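Local coordinates for protein uroporphyrinogen III synthase (Thermus thermophilus, PDB 1WCW) that probably acts as a uroporphyrinogen-III synthase, cyclising linear hydroxymethylbilane to uroporphyrinogen III with inversion of its last pyrrole ring on the way to haem, at residues Gln194-Phe199 / Ala226-Glu231; Thr32-Pro37 / Gly182-Leu187; Lys235-Asp240 / Lys253-Lys258; Leu64-Val69 / Pro144-Ala149. One frame throughout, in Å; residues are numbered along the deposited sequence.

Interaction 1 of 4, residues Gln194-Phe199 / Ala226-Glu231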
loop_
_atom_site.group_PDB
_atom_site.type_symbol
_atom_site.label_atom_id
_atom_site.label_comp_id
_atom_site.label_asym_id
_atom_site.label_seq_id
_atom_site.Cartn_x
_atom_site.Cartn_y
_atom_site.Cartn_z
ATOM N N GLN A 194 -0.685 -1.041 -6.095
ATOM C CA GLN A 194 -0.326 -0.916 -7.514
ATOM C C GLN A 194 -0.984 -2.062 -8.312
ATOM O O GLN A 194 -1.393 -1.841 -9.450
ATOM C CB GLN A 194 1.188 -1.049 -7.670
ATOM C CG GLN A 194 1.847 0.219 -7.128
ATOM C CD GLN A 194 3.240 0.061 -6.654
ATOM O OE1 GLN A 194 3.856 -0.939 -6.898
ATOM N NE2 GLN A 194 3.759 1.081 -5.993
ATOM N N VAL A 195 -1.081 -3.258 -7.722
ATOM C CA VAL A 195 -1.760 -4.377 -8.376
ATOM C C VAL A 195 -3.217 -3.993 -8.509
ATOM O O VAL A 195 -3.788 -4.194 -9.584
ATOM C CB VAL A 195 -1.650 -5.659 -7.481
ATOM C CG1 VAL A 195 -2.412 -6.810 -8.157
ATOM C CG2 VAL A 195 -0.189 -6.061 -7.301
ATOM N N GLU A 196 -3.843 -3.450 -7.456
ATOM C CA GLU A 196 -5.255 -3.130 -7.490
ATOM C C GLU A 196 -5.518 -2.061 -8.508
ATOM O O GLU A 196 -6.455 -2.191 -9.329
ATOM C CB GLU A 196 -5.729 -2.660 -6.099
ATOM C CG GLU A 196 -5.497 -3.616 -4.915
ATOM C CD GLU A 196 -6.182 -4.963 -5.017
ATOM O OE1 GLU A 196 -5.800 -5.860 -4.209
ATOM O OE2 GLU A 196 -7.075 -5.180 -5.862
ATOM N N PHE A 197 -4.680 -1.024 -8.603
ATOM C CA PHE A 197 -4.923 0.029 -9.586
ATOM C C PHE A 197 -4.781 -0.479 -10.996
ATOM O O PHE A 197 -5.569 -0.106 -11.880
ATOM C CB PHE A 197 -3.951 1.199 -9.377
ATOM C CG PHE A 197 -4.261 2.087 -8.172
ATOM C CD1 PHE A 197 -3.245 2.870 -7.634
ATOM C CD2 PHE A 197 -5.479 2.197 -7.618
ATOM C CE1 PHE A 197 -3.490 3.761 -6.555
ATOM C CE2 PHE A 197 -5.689 3.126 -6.529
ATOM C CZ PHE A 197 -4.687 3.882 -6.039
ATOM N N LEU A 198 -3.751 -1.313 -11.276
ATOM C CA LEU A 198 -3.621 -1.844 -12.629
ATOM C C LEU A 198 -4.826 -2.649 -13.029
ATOM O O LEU A 198 -5.378 -2.421 -14.136
ATOM C CB LEU A 198 -2.334 -2.684 -12.651
ATOM C CG LEU A 198 -2.110 -3.374 -13.984
ATOM C CD1 LEU A 198 -1.955 -2.371 -15.153
ATOM C CD2 LEU A 198 -0.832 -4.207 -13.916
ATOM N N PHE A 199 -5.254 -3.598 -12.209
ATOM C CA PHE A 199 -6.396 -4.414 -12.615
ATOM C C PHE A 199 -7.674 -3.649 -12.581
ATOM O O PHE A 199 -8.527 -3.943 -13.483
ATOM C CB PHE A 199 -6.498 -5.659 -11.717
ATOM C CG PHE A 199 -5.682 -6.813 -12.224
ATOM C CD1 PHE A 199 -4.393 -7.029 -11.832
ATOM C CD2 PHE A 199 -6.227 -7.635 -13.212
ATOM C CE1 PHE A 199 -3.634 -8.063 -12.406
ATOM C CE2 PHE A 199 -5.472 -8.665 -13.799
ATOM C CZ PHE A 199 -4.213 -8.873 -13.393
ATOM N N ALA A 226 2.087 -9.951 -3.219
ATOM C CA ALA A 226 1.884 -11.173 -3.908
ATOM C C ALA A 226 0.467 -11.645 -3.741
ATOM O O ALA A 226 -0.128 -12.168 -4.708
ATOM C CB ALA A 226 2.844 -12.229 -3.328
ATOM N N ASP A 227 -0.135 -11.501 -2.559
ATOM C CA ASP A 227 -1.495 -11.934 -2.357
ATOM C C ASP A 227 -2.452 -11.096 -3.150
ATOM O O ASP A 227 -3.465 -11.635 -3.616
ATOM C CB ASP A 227 -1.853 -11.977 -0.839
ATOM C CG ASP A 227 -1.205 -13.171 -0.103
ATOM O OD1 ASP A 227 -1.097 -13.126 1.141
ATOM O OD2 ASP A 227 -0.827 -14.166 -0.753
ATOM N N ALA A 228 -2.186 -9.828 -3.414
ATOM C CA ALA A 228 -3.043 -9.044 -4.243
ATOM C C ALA A 228 -3.043 -9.598 -5.681
ATOM O O ALA A 228 -4.113 -9.643 -6.321
ATOM C CB ALA A 228 -2.617 -7.586 -4.224
ATOM N N LEU A 229 -1.885 -9.957 -6.195
ATOM C CA LEU A 229 -1.852 -10.581 -7.511
ATOM C C LEU A 229 -2.659 -11.846 -7.543
ATOM O O LEU A 229 -3.436 -12.128 -8.493
ATOM C CB LEU A 229 -0.386 -10.848 -7.884
ATOM C CG LEU A 229 0.344 -9.585 -8.378
ATOM C CD1 LEU A 229 1.835 -9.803 -8.337
ATOM C CD2 LEU A 229 -0.063 -9.223 -9.834
ATOM N N ARG A 230 -2.476 -12.674 -6.504
ATOM C CA ARG A 230 -3.184 -13.968 -6.481
ATOM C C ARG A 230 -4.693 -13.773 -6.443
ATOM O O ARG A 230 -5.419 -14.558 -7.074
ATOM C CB ARG A 230 -2.720 -14.820 -5.273
ATOM C CG ARG A 230 -1.264 -15.313 -5.409
ATOM C CD ARG A 230 -0.667 -15.784 -4.067
ATOM N NE ARG A 230 -1.468 -16.668 -3.263
ATOM C CZ ARG A 230 -1.236 -17.979 -3.114
ATOM N NH1 ARG A 230 -2.006 -18.714 -2.315
ATOM N NH2 ARG A 230 -0.267 -18.561 -3.790
ATOM N N GLU A 231 -5.184 -12.765 -5.768
ATOM C CA GLU A 231 -6.639 -12.510 -5.706
ATOM C C GLU A 231 -7.160 -12.134 -7.092
ATOM O O GLU A 231 -8.367 -12.306 -7.347
ATOM C CB GLU A 231 -6.934 -11.385 -4.727
ATOM C CG GLU A 231 -6.583 -11.650 -3.248
ATOM C CD GLU A 231 -6.786 -10.380 -2.415
ATOM O OE1 GLU A 231 -7.881 -9.775 -2.522
ATOM O OE2 GLU A 231 -5.857 -9.959 -1.670
HETATM O O HOH W 1 -6.280 -8.403 -4.763
#
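Val195 stands between Ala228 and Leu229 and makes most of the direct contact between two neighbouring helices. Its CB meets the methyl of Ala228 at 3.9 Å (CB to CB), while its two branches divide over the leucine. Val195 CG2 lies 3.7 Å from Leu229 CG, and Val195 CG1 sits equally near the Leu229 backbone N. CG1 is anti to the backbone N (chi1 178°), which leaves CG2 beside that nitrogen and spreads both methyls across the leucine; the two side chains meet roughly at right angles. The axes of the short segments approach to 9.3 Å, with the small Ala228 at the interface and an angle of 27° between their directions. Replacing Val195 by an alanine removes both branches and would probably open a gap beside Leu229 CG and CD2.

Beside this apolar patch the contact turns polar. Glu196 bends at chi2 (-61°) so that its OE1 comes 3.6 Å from Ala228 CB. The same OE1 accepts a hydrogen bond from a water 2.6 Å away, and that water also donates to Ala228 O at 2.9 Å, bridging the carboxylate to the facing helix. The other oxygen, OE2, is hydrogen-bonded to Trp232 NE1, so both carboxylate oxygens have partners. Beneath, Val195 and Leu229 both rest on Phe189 of strand 186-189. Two nearly parallel helices, each following one of two adjacent parallel strands, here lie side by side on one face of a parallel alpha/beta sheet, as in successive beta-alpha-beta units.

Interaction 2 of 4, residues Thr32-Pro37 / Gly182-Leu187; sequences TPLLFP and GEVDAL
Glu183 meets Leu34 through its main chain while its carboxylate is held elsewhere, OE1 forming a salt bridge with Arg181. The carbonyl O of Glu183 lies 4.2 Å from Leu34 CD1, a loose van der Waals approach. The same methyl, Leu34 CD1, is also 4.4 Å from Val184 CG2, so one branch of the leucine carries both contacts. With CG anti to the carbonyl carbon (chi1 -63°) and an extended second torsion, Leu34 is able to reach across to the turn that leads into strand 186-189. The extended Glu183 side chain runs out beside the leucine and rests on Ala178 of helix 169-181.

Gly182, at positive phi, ends helix 169-181 in a Schellman motif. Val184 is the buried partner, packed against Leu179 of the same helix and against Ala12 of strand 10-13. Leu34 is fixed by backbone hydrogen bonds to Val11 and Tyr13, and Phe36 likewise leans on the helix through Leu175 and Ala178. Strand 10-13 thus lies between the two chain segments, and the contact passes over one face of the parallel sheet, whose 2-1-3-4-5 strand order is that of a flavodoxin-like fold.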
loop_
_atom_site.group_PDB
_atom_site.type_symbol
_atom_site.label_atom_id
_atom_site.label_comp_id
_atom_site.label_asym_id
_atom_site.label_seq_id
_atom_site.Cartn_x
_atom_site.Cartn_y
_atom_site.Cartn_z
ATOM N N THR A 32 17.142 -3.968 -18.829
ATOM C CA THR A 32 16.675 -2.712 -19.454
ATOM C C THR A 32 15.441 -2.307 -18.568
ATOM O O THR A 32 14.381 -2.968 -18.662
ATOM C CB THR A 32 16.201 -2.940 -20.873
ATOM O OG1 THR A 32 17.351 -3.328 -21.638
ATOM C CG2 THR A 32 15.624 -1.634 -21.442
ATOM N N PRO A 33 15.535 -1.196 -17.827
ATOM C CA PRO A 33 14.413 -0.773 -16.987
ATOM C C PRO A 33 13.416 0.081 -17.726
ATOM O O PRO A 33 13.788 0.891 -18.584
ATOM C CB PRO A 33 15.069 0.017 -15.878
ATOM C CG PRO A 33 16.326 0.587 -16.521
ATOM C CD PRO A 33 16.770 -0.391 -17.543
ATOM N N LEU A 34 12.143 -0.131 -17.458
ATOM C CA LEU A 34 11.070 0.734 -17.994
ATOM C C LEU A 34 10.232 1.199 -16.835
ATOM O O LEU A 34 9.884 0.388 -15.941
ATOM C CB LEU A 34 10.186 0.006 -18.950
ATOM C CG LEU A 34 10.939 -0.470 -20.207
ATOM C CD1 LEU A 34 10.010 -1.393 -21.046
ATOM C CD2 LEU A 34 11.333 0.743 -21.044
ATOM N N LEU A 35 9.833 2.450 -16.806
ATOM C CA LEU A 35 9.088 3.018 -15.703
ATOM C C LEU A 35 7.688 3.255 -16.134
ATOM O O LEU A 35 7.428 4.094 -16.991
ATOM C CB LEU A 35 9.702 4.360 -15.244
ATOM C CG LEU A 35 11.201 4.295 -14.897
ATOM C CD1 LEU A 35 11.689 5.704 -14.523
ATOM C CD2 LEU A 35 11.437 3.324 -13.744
ATOM N N PHE A 36 6.768 2.530 -15.496
ATOM C CA PHE A 36 5.329 2.620 -15.770
ATOM C C PHE A 36 4.563 2.797 -14.452
ATOM O O PHE A 36 3.895 1.841 -14.002
ATOM C CB PHE A 36 4.847 1.373 -16.554
ATOM C CG PHE A 36 5.306 1.356 -17.983
ATOM C CD1 PHE A 36 6.275 0.478 -18.442
ATOM C CD2 PHE A 36 4.723 2.218 -18.898
ATOM C CE1 PHE A 36 6.623 0.486 -19.821
ATOM C CE2 PHE A 36 5.103 2.196 -20.233
ATOM C CZ PHE A 36 6.052 1.329 -20.677
ATOM N N PRO A 37 4.628 3.979 -13.837
ATOM C CA PRO A 37 3.891 4.153 -12.578
ATOM C C PRO A 37 2.400 4.021 -12.805
ATOM O O PRO A 37 1.854 4.477 -13.813
ATOM C CB PRO A 37 4.238 5.569 -12.111
ATOM C CG PRO A 37 4.773 6.237 -13.351
ATOM C CD PRO A 37 5.428 5.172 -14.203
ATOM N N GLY A 182 3.904 -7.321 -25.550
ATOM C CA GLY A 182 5.067 -8.163 -25.366
ATOM C C GLY A 182 6.265 -7.236 -25.239
ATOM O O GLY A 182 7.403 -7.649 -25.472
ATOM N N GLU A 183 6.000 -5.975 -24.865
ATOM C CA GLU A 183 7.035 -4.967 -24.754
ATOM C C GLU A 183 8.020 -5.147 -23.587
ATOM O O GLU A 183 9.145 -4.629 -23.633
ATOM C CB GLU A 183 6.413 -3.559 -24.753
ATOM C CG GLU A 183 7.378 -2.363 -24.613
ATOM C CD GLU A 183 6.648 -1.036 -24.804
ATOM O OE1 GLU A 183 5.400 -1.001 -24.686
ATOM O OE2 GLU A 183 7.289 -0.011 -25.080
ATOM N N VAL A 184 7.630 -5.939 -22.587
ATOM C CA VAL A 184 8.494 -6.213 -21.437
ATOM C C VAL A 184 8.490 -7.681 -21.029
ATOM O O VAL A 184 7.579 -8.423 -21.375
ATOM C CB VAL A 184 8.142 -5.295 -20.271
ATOM C CG1 VAL A 184 6.877 -5.646 -19.650
ATOM C CG2 VAL A 184 9.195 -5.328 -19.279
ATOM N N ASP A 185 9.529 -8.096 -20.335
ATOM C CA ASP A 185 9.659 -9.471 -19.896
ATOM C C ASP A 185 9.171 -9.730 -18.480
ATOM O O ASP A 185 8.785 -10.833 -18.161
ATOM C CB ASP A 185 11.124 -9.896 -19.964
ATOM C CG ASP A 185 11.667 -9.850 -21.394
ATOM O OD1 ASP A 185 11.032 -10.500 -22.252
ATOM O OD2 ASP A 185 12.661 -9.113 -21.666
ATOM N N ALA A 186 9.215 -8.696 -17.653
ATOM C CA ALA A 186 8.794 -8.825 -16.258
ATOM C C ALA A 186 8.266 -7.503 -15.770
ATOM O O ALA A 186 8.633 -6.437 -16.355
ATOM C CB ALA A 186 9.948 -9.283 -15.389
ATOM N N LEU A 187 7.405 -7.534 -14.736
ATOM C CA LEU A 187 6.831 -6.325 -14.181
ATOM C C LEU A 187 6.931 -6.429 -12.693
ATOM O O LEU A 187 6.420 -7.401 -12.113
ATOM C CB LEU A 187 5.366 -6.165 -14.627
ATOM C CG LEU A 187 4.604 -5.101 -13.873
ATOM C CD1 LEU A 187 5.141 -3.719 -14.093
ATOM C CD2 LEU A 187 3.109 -5.146 -14.424
#

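Interaction 3 of 4, residues Lys235-Asp240 / Lys253-Lys258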
loop_
_atom_site.group_PDB
_atom_site.type_symbol
_atom_site.label_atom_id
_atom_site.label_comp_id
_atom_site.label_asym_id
_atom_site.label_seq_id
_atom_site.Cartn_x
_atom_site.Cartn_y
_atom_site.Cartn_z
ATOM N N LYS A 235 -0.328 -15.620 -10.536
ATOM C CA LYS A 235 0.645 -16.110 -9.599
ATOM C C LYS A 235 2.007 -15.432 -9.847
ATOM O O LYS A 235 2.569 -15.557 -10.951
ATOM C CB LYS A 235 0.814 -17.643 -9.807
ATOM C CG LYS A 235 1.814 -18.271 -8.844
ATOM C CD LYS A 235 2.051 -19.721 -9.240
ATOM C CE LYS A 235 3.189 -20.343 -8.505
ATOM N NZ LYS A 235 4.481 -19.835 -9.022
ATOM N N PRO A 236 2.577 -14.720 -8.881
ATOM C CA PRO A 236 3.884 -14.071 -9.109
ATOM C C PRO A 236 4.925 -15.093 -9.452
ATOM O O PRO A 236 4.943 -16.219 -8.860
ATOM C CB PRO A 236 4.241 -13.440 -7.799
ATOM C CG PRO A 236 2.984 -13.434 -7.005
ATOM C CD PRO A 236 2.061 -14.482 -7.535
ATOM N N PHE A 237 5.829 -14.754 -10.352
ATOM C CA PHE A 237 6.905 -15.644 -10.691
ATOM C C PHE A 237 7.895 -15.595 -9.526
ATOM O O PHE A 237 8.572 -16.609 -9.214
ATOM C CB PHE A 237 7.612 -15.129 -11.979
ATOM C CG PHE A 237 8.809 -15.947 -12.379
ATOM C CD1 PHE A 237 8.624 -17.169 -13.003
ATOM C CD2 PHE A 237 10.096 -15.479 -12.110
ATOM C CE1 PHE A 237 9.728 -17.943 -13.369
ATOM C CE2 PHE A 237 11.226 -16.248 -12.466
ATOM C CZ PHE A 237 11.017 -17.479 -13.098
ATOM N N TYR A 238 8.149 -14.460 -8.914
ATOM C CA TYR A 238 9.116 -14.314 -7.820
ATOM C C TYR A 238 8.582 -13.317 -6.801
ATOM O O TYR A 238 8.023 -12.258 -7.151
ATOM C CB TYR A 238 10.420 -13.814 -8.407
ATOM C CG TYR A 238 11.513 -13.571 -7.430
ATOM C CD1 TYR A 238 12.277 -14.616 -6.914
ATOM C CD2 TYR A 238 11.712 -12.314 -6.923
ATOM C CE1 TYR A 238 13.220 -14.337 -5.828
ATOM C CE2 TYR A 238 12.611 -12.044 -5.902
ATOM C CZ TYR A 238 13.335 -13.064 -5.368
ATOM O OH TYR A 238 14.148 -12.665 -4.308
ATOM N N VAL A 239 8.713 -13.651 -5.513
ATOM C CA VAL A 239 8.285 -12.804 -4.411
ATOM C C VAL A 239 9.488 -12.492 -3.509
ATOM O O VAL A 239 10.110 -13.443 -2.974
ATOM C CB VAL A 239 7.182 -13.423 -3.570
ATOM C CG1 VAL A 239 6.751 -12.498 -2.428
ATOM C CG2 VAL A 239 6.005 -13.774 -4.454
ATOM N N ASP A 240 9.796 -11.232 -3.329
ATOM C CA ASP A 240 10.926 -10.827 -2.466
ATOM C C ASP A 240 10.379 -10.326 -1.129
ATOM O O ASP A 240 9.445 -9.545 -1.072
ATOM C CB ASP A 240 11.685 -9.721 -3.083
ATOM C CG ASP A 240 12.994 -9.508 -2.410
ATOM O OD1 ASP A 240 13.978 -10.198 -2.756
ATOM O OD2 ASP A 240 13.006 -8.646 -1.544
ATOM N N LYS A 253 16.801 -12.395 -11.103
ATOM C CA LYS A 253 17.841 -12.811 -12.063
ATOM C C LYS A 253 18.292 -14.258 -11.807
ATOM O O LYS A 253 18.358 -15.067 -12.775
ATOM C CB LYS A 253 18.993 -11.835 -11.877
ATOM C CG LYS A 253 20.096 -11.975 -12.897
ATOM C CD LYS A 253 21.073 -10.785 -12.658
ATOM C CE LYS A 253 22.258 -10.894 -13.555
ATOM N NZ LYS A 253 21.951 -10.243 -14.847
ATOM N N ARG A 254 18.512 -14.600 -10.555
ATOM C CA ARG A 254 18.925 -15.956 -10.250
ATOM C C ARG A 254 17.811 -16.963 -10.538
ATOM O O ARG A 254 18.038 -18.024 -11.095
ATOM C CB ARG A 254 19.376 -15.996 -8.797
ATOM C CG ARG A 254 19.856 -17.382 -8.395
ATOM C CD ARG A 254 20.385 -17.283 -6.984
ATOM N NE ARG A 254 20.896 -18.570 -6.492
ATOM C CZ ARG A 254 22.101 -19.045 -6.779
ATOM N NH1 ARG A 254 22.465 -20.247 -6.260
ATOM N NH2 ARG A 254 22.932 -18.351 -7.528
ATOM N N ALA A 255 16.573 -16.634 -10.155
ATOM C CA ALA A 255 15.432 -17.514 -10.391
ATOM C C ALA A 255 15.210 -17.775 -11.847
ATOM O O ALA A 255 14.986 -18.916 -12.251
ATOM C CB ALA A 255 14.188 -16.869 -9.751
ATOM N N LEU A 256 15.363 -16.746 -12.631
ATOM C CA LEU A 256 15.184 -16.852 -14.043
ATOM C C LEU A 256 16.277 -17.811 -14.630
ATOM O O LEU A 256 16.029 -18.781 -15.375
ATOM C CB LEU A 256 15.251 -15.446 -14.632
ATOM C CG LEU A 256 14.952 -15.302 -16.114
ATOM C CD1 LEU A 256 13.500 -15.744 -16.375
ATOM C CD2 LEU A 256 15.138 -13.866 -16.503
ATOM N N GLN A 257 17.529 -17.584 -14.212
ATOM C CA GLN A 257 18.578 -18.424 -14.764
ATOM C C GLN A 257 18.500 -19.877 -14.303
ATOM O O GLN A 257 18.831 -20.798 -15.067
ATOM C CB GLN A 257 19.934 -17.821 -14.436
ATOM C CG GLN A 257 20.975 -18.477 -15.348
ATOM C CD GLN A 257 21.096 -17.813 -16.701
ATOM O OE1 GLN A 257 22.177 -17.358 -17.085
ATOM N NE2 GLN A 257 19.993 -17.731 -17.438
ATOM N N LYS A 258 18.092 -20.098 -13.068
ATOM C CA LYS A 258 17.943 -21.440 -12.536
ATOM C C LYS A 258 17.003 -22.224 -13.386
ATOM O O LYS A 258 17.162 -23.433 -13.543
ATOM C CB LYS A 258 17.369 -21.386 -11.130
ATOM C CG LYS A 258 18.326 -21.713 -10.065
ATOM C CD LYS A 258 19.585 -21.015 -10.191
ATOM C CE LYS A 258 20.584 -21.547 -9.153
ATOM N NZ LYS A 258 19.980 -21.880 -7.809
#
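The rings of Phe237 and Tyr238 both come up against the methyl of Ala255, and each meets it obliquely. Phe237 CE2 is 4.1 Å from Ala255 CB, and Tyr238 CD1 lies at the same distance from that carbon. At the edge of the phenylalanine ring, close to its plane, is the backbone N of Leu256, 4.2 Å from Phe237 CE2; the leucine side chain adds a looser touch, with CD1 4.5 Å from Phe237 CZ. Lys217 makes a cation-pi contact with the Phe237 ring. Within the helix, Lys258 CE lies over one face of the Arg254 guanidinium, 3.6 Å above its plane and offset toward the rim.

Two consecutive residues of a regular strand would point to opposite faces. Here the backbone of Phe237 has helical torsions before strand 238-240 begins, and both rings extend toward the helix, each with CG anti to its own N (chi1 177° and 178°). The tyrosine is held at its far end as well: its OH donates to Asp240 OD1 at 2.9 Å, on the anti lone pair of OD1; the same oxygen is also hydrogen-bonded to Ser247 OG. A phenylalanine at Tyr238 keeps the ring but lacks the hydroxyl; Asp240 OD1 would probably be left to Ser247 and the ring set freer to turn.

The contact lies toward the surface, at one edge strand of the five-stranded parallel sheet. Helix 245-260, coming after strand 238-240, folds back along it to complete the last beta-alpha unit of the chain.

Interaction 4 of 4, residues Leu64-Val69 / Pro144-Ala149; sequences LATTGV and PLLENA
Leu64 and Leu146 reach toward each other tip to tip, and their branches make the close part of this buried contact. Leu64 CD1 comes within 3.9 Å of Leu146 CG, and the CD2 methyls of Leu64 and Leu146 stand 4.0 Å apart. Leu64 leaves strand 62-65 with CG anti to its backbone N (chi1 -161°), which sends both methyls out to the helix. Leu146 has a chi1 of -139°, well away from a staggered value, perhaps a slightly strained rotamer. Leu123 of helix 120-123 touches both leucines and helps to enclose them. Helix 144-152 thus packs on the sheet that holds strand 62-65 and its parallel neighbour 132-137.

The contact slackens toward Thr66, whose CG2 is 4.5 Å from Leu146 CD2. The hydroxyl of this threonine is not spent on the helix: Thr66 OG1 is hydrogen-bonded to Gln137 O, leaving the methyl to meet the leucine. The chain then enters helix 68-80, with Thr67 as its N-cap, OG1 bonding Gly70 N. Pro144, Leu145 and Asn148 lie on the solvent side of helix 144-152, where Asn148 ND2 makes a weak bond to Pro144 O at 2.7 Å. A glycerol, probably from the crystallisation liquor, lies about 5 Å from the Leu146 side chain.

Across the contact only carbon meets carbon, and the nearby hydroxyls find partners elsewhere. Between these two segments the helix meets the strand through burial and shape rather than directional bonds, an arrangement that would probably tolerate small shifts.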
loop_
_atom_site.group_PDB
_atom_site.type_symbol
_atom_site.label_atom_id
_atom_site.label_comp_id
_atom_site.label_asym_id
_atom_site.label_seq_id
_atom_site.Cartn_x
_atom_site.Cartn_y
_atom_site.Cartn_z
ATOM N N LEU A 64 -7.146 3.295 14.621
ATOM C CA LEU A 64 -6.624 2.310 13.711
ATOM C C LEU A 64 -5.752 2.984 12.627
ATOM O O LEU A 64 -6.287 3.770 11.766
ATOM C CB LEU A 64 -7.769 1.511 13.092
ATOM C CG LEU A 64 -7.429 0.140 12.453
ATOM C CD1 LEU A 64 -8.758 -0.560 12.223
ATOM C CD2 LEU A 64 -6.638 0.246 11.156
ATOM N N ALA A 65 -4.463 2.720 12.683
ATOM C CA ALA A 65 -3.515 3.250 11.711
ATOM C C ALA A 65 -3.260 2.223 10.621
ATOM O O ALA A 65 -2.942 1.079 10.952
ATOM C CB ALA A 65 -2.164 3.547 12.416
ATOM N N THR A 66 -3.281 2.672 9.366
ATOM C CA THR A 66 -3.011 1.785 8.269
ATOM C C THR A 66 -1.666 2.011 7.664
ATOM O O THR A 66 -1.084 1.026 7.149
ATOM C CB THR A 66 -4.086 1.889 7.170
ATOM O OG1 THR A 66 -4.180 3.250 6.685
ATOM C CG2 THR A 66 -5.455 1.443 7.686
ATOM N N THR A 67 -1.097 3.215 7.712
ATOM C CA THR A 67 0.201 3.451 7.134
ATOM C C THR A 67 1.077 4.336 8.014
ATOM O O THR A 67 0.583 5.160 8.845
ATOM C CB THR A 67 0.109 4.091 5.747
ATOM O OG1 THR A 67 -0.454 5.418 5.848
ATOM C CG2 THR A 67 -0.781 3.274 4.817
ATOM N N GLY A 68 2.405 4.184 7.868
ATOM C CA GLY A 68 3.333 5.000 8.640
ATOM C C GLY A 68 3.240 6.431 8.199
ATOM O O GLY A 68 3.254 7.335 9.054
ATOM N N VAL A 69 3.192 6.645 6.890
ATOM C CA VAL A 69 3.051 7.980 6.322
ATOM C C VAL A 69 1.803 8.652 6.894
ATOM O O VAL A 69 1.825 9.832 7.258
ATOM C CB VAL A 69 2.942 7.939 4.771
ATOM C CG1 VAL A 69 2.639 9.329 4.214
ATOM C CG2 VAL A 69 4.266 7.438 4.218
ATOM N N PRO A 144 -13.544 -1.217 2.755
ATOM C CA PRO A 144 -14.849 -1.650 3.243
ATOM C C PRO A 144 -14.903 -2.778 4.254
ATOM O O PRO A 144 -15.789 -2.778 5.111
ATOM C CB PRO A 144 -15.614 -1.976 1.952
ATOM C CG PRO A 144 -14.545 -2.457 1.045
ATOM C CD PRO A 144 -13.375 -1.466 1.323
ATOM N N LEU A 145 -13.965 -3.706 4.162
ATOM C CA LEU A 145 -13.981 -4.795 5.135
ATOM C C LEU A 145 -13.743 -4.225 6.530
ATOM O O LEU A 145 -14.473 -4.541 7.507
ATOM C CB LEU A 145 -12.941 -5.834 4.724
ATOM C CG LEU A 145 -12.894 -7.109 5.548
ATOM C CD1 LEU A 145 -12.093 -8.167 4.796
ATOM C CD2 LEU A 145 -12.261 -6.822 6.841
ATOM N N LEU A 146 -12.789 -3.308 6.655
ATOM C CA LEU A 146 -12.463 -2.712 7.917
ATOM C C LEU A 146 -13.558 -1.826 8.383
ATOM O O LEU A 146 -13.915 -1.840 9.574
ATOM C CB LEU A 146 -11.153 -1.932 7.775
ATOM C CG LEU A 146 -10.098 -1.966 8.842
ATOM C CD1 LEU A 146 -9.916 -3.410 9.377
ATOM C CD2 LEU A 146 -8.760 -1.496 8.211
ATOM N N GLU A 147 -14.083 -0.971 7.488
ATOM C CA GLU A 147 -15.112 -0.057 7.889
ATOM C C GLU A 147 -16.368 -0.720 8.374
ATOM O O GLU A 147 -16.946 -0.340 9.380
ATOM C CB GLU A 147 -15.452 0.922 6.758
ATOM C CG GLU A 147 -14.370 1.949 6.690
ATOM C CD GLU A 147 -14.843 3.348 6.256
ATOM O OE1 GLU A 147 -15.903 3.867 6.703
ATOM O OE2 GLU A 147 -14.119 3.972 5.478
ATOM N N ASN A 148 -16.729 -1.784 7.694
ATOM C CA ASN A 148 -17.889 -2.525 8.082
ATOM C C ASN A 148 -17.616 -3.282 9.387
ATOM O O ASN A 148 -18.499 -3.337 10.285
ATOM C CB ASN A 148 -18.287 -3.470 6.948
ATOM C CG ASN A 148 -18.975 -2.736 5.825
ATOM O OD1 ASN A 148 -19.978 -2.067 6.051
ATOM N ND2 ASN A 148 -18.447 -2.849 4.616
ATOM N N ALA A 149 -16.422 -3.879 9.526
ATOM C CA ALA A 149 -16.136 -4.574 10.792
ATOM C C ALA A 149 -16.148 -3.606 11.997
ATOM O O ALA A 149 -16.671 -3.951 13.065
ATOM C CB ALA A 149 -14.820 -5.259 10.708
#

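Interactions 1, 2 and 3 all belong to the domain built on the five-stranded parallel sheet, whereas interaction 4 lies in the other domain, its centre about 32 Å from that of interaction 2. Interactions 1 and 4 are buried; interaction 2 is partly so and interaction 3 lies at the surface. Interactions 2 and 3 reach the same sheet at its two edge strands, 32-35 and 238-240, without touching. Interaction 1 links them: Ala226 packs on Val239 and Pro236 of the third contact, and Leu198 touches Leu187 of the second. Chemistry follows position: a water bridge supplements aliphatic packing in interaction 1, aromatic rings serve the surface helix, and interactions 2 and 4 rely on leucine methyls.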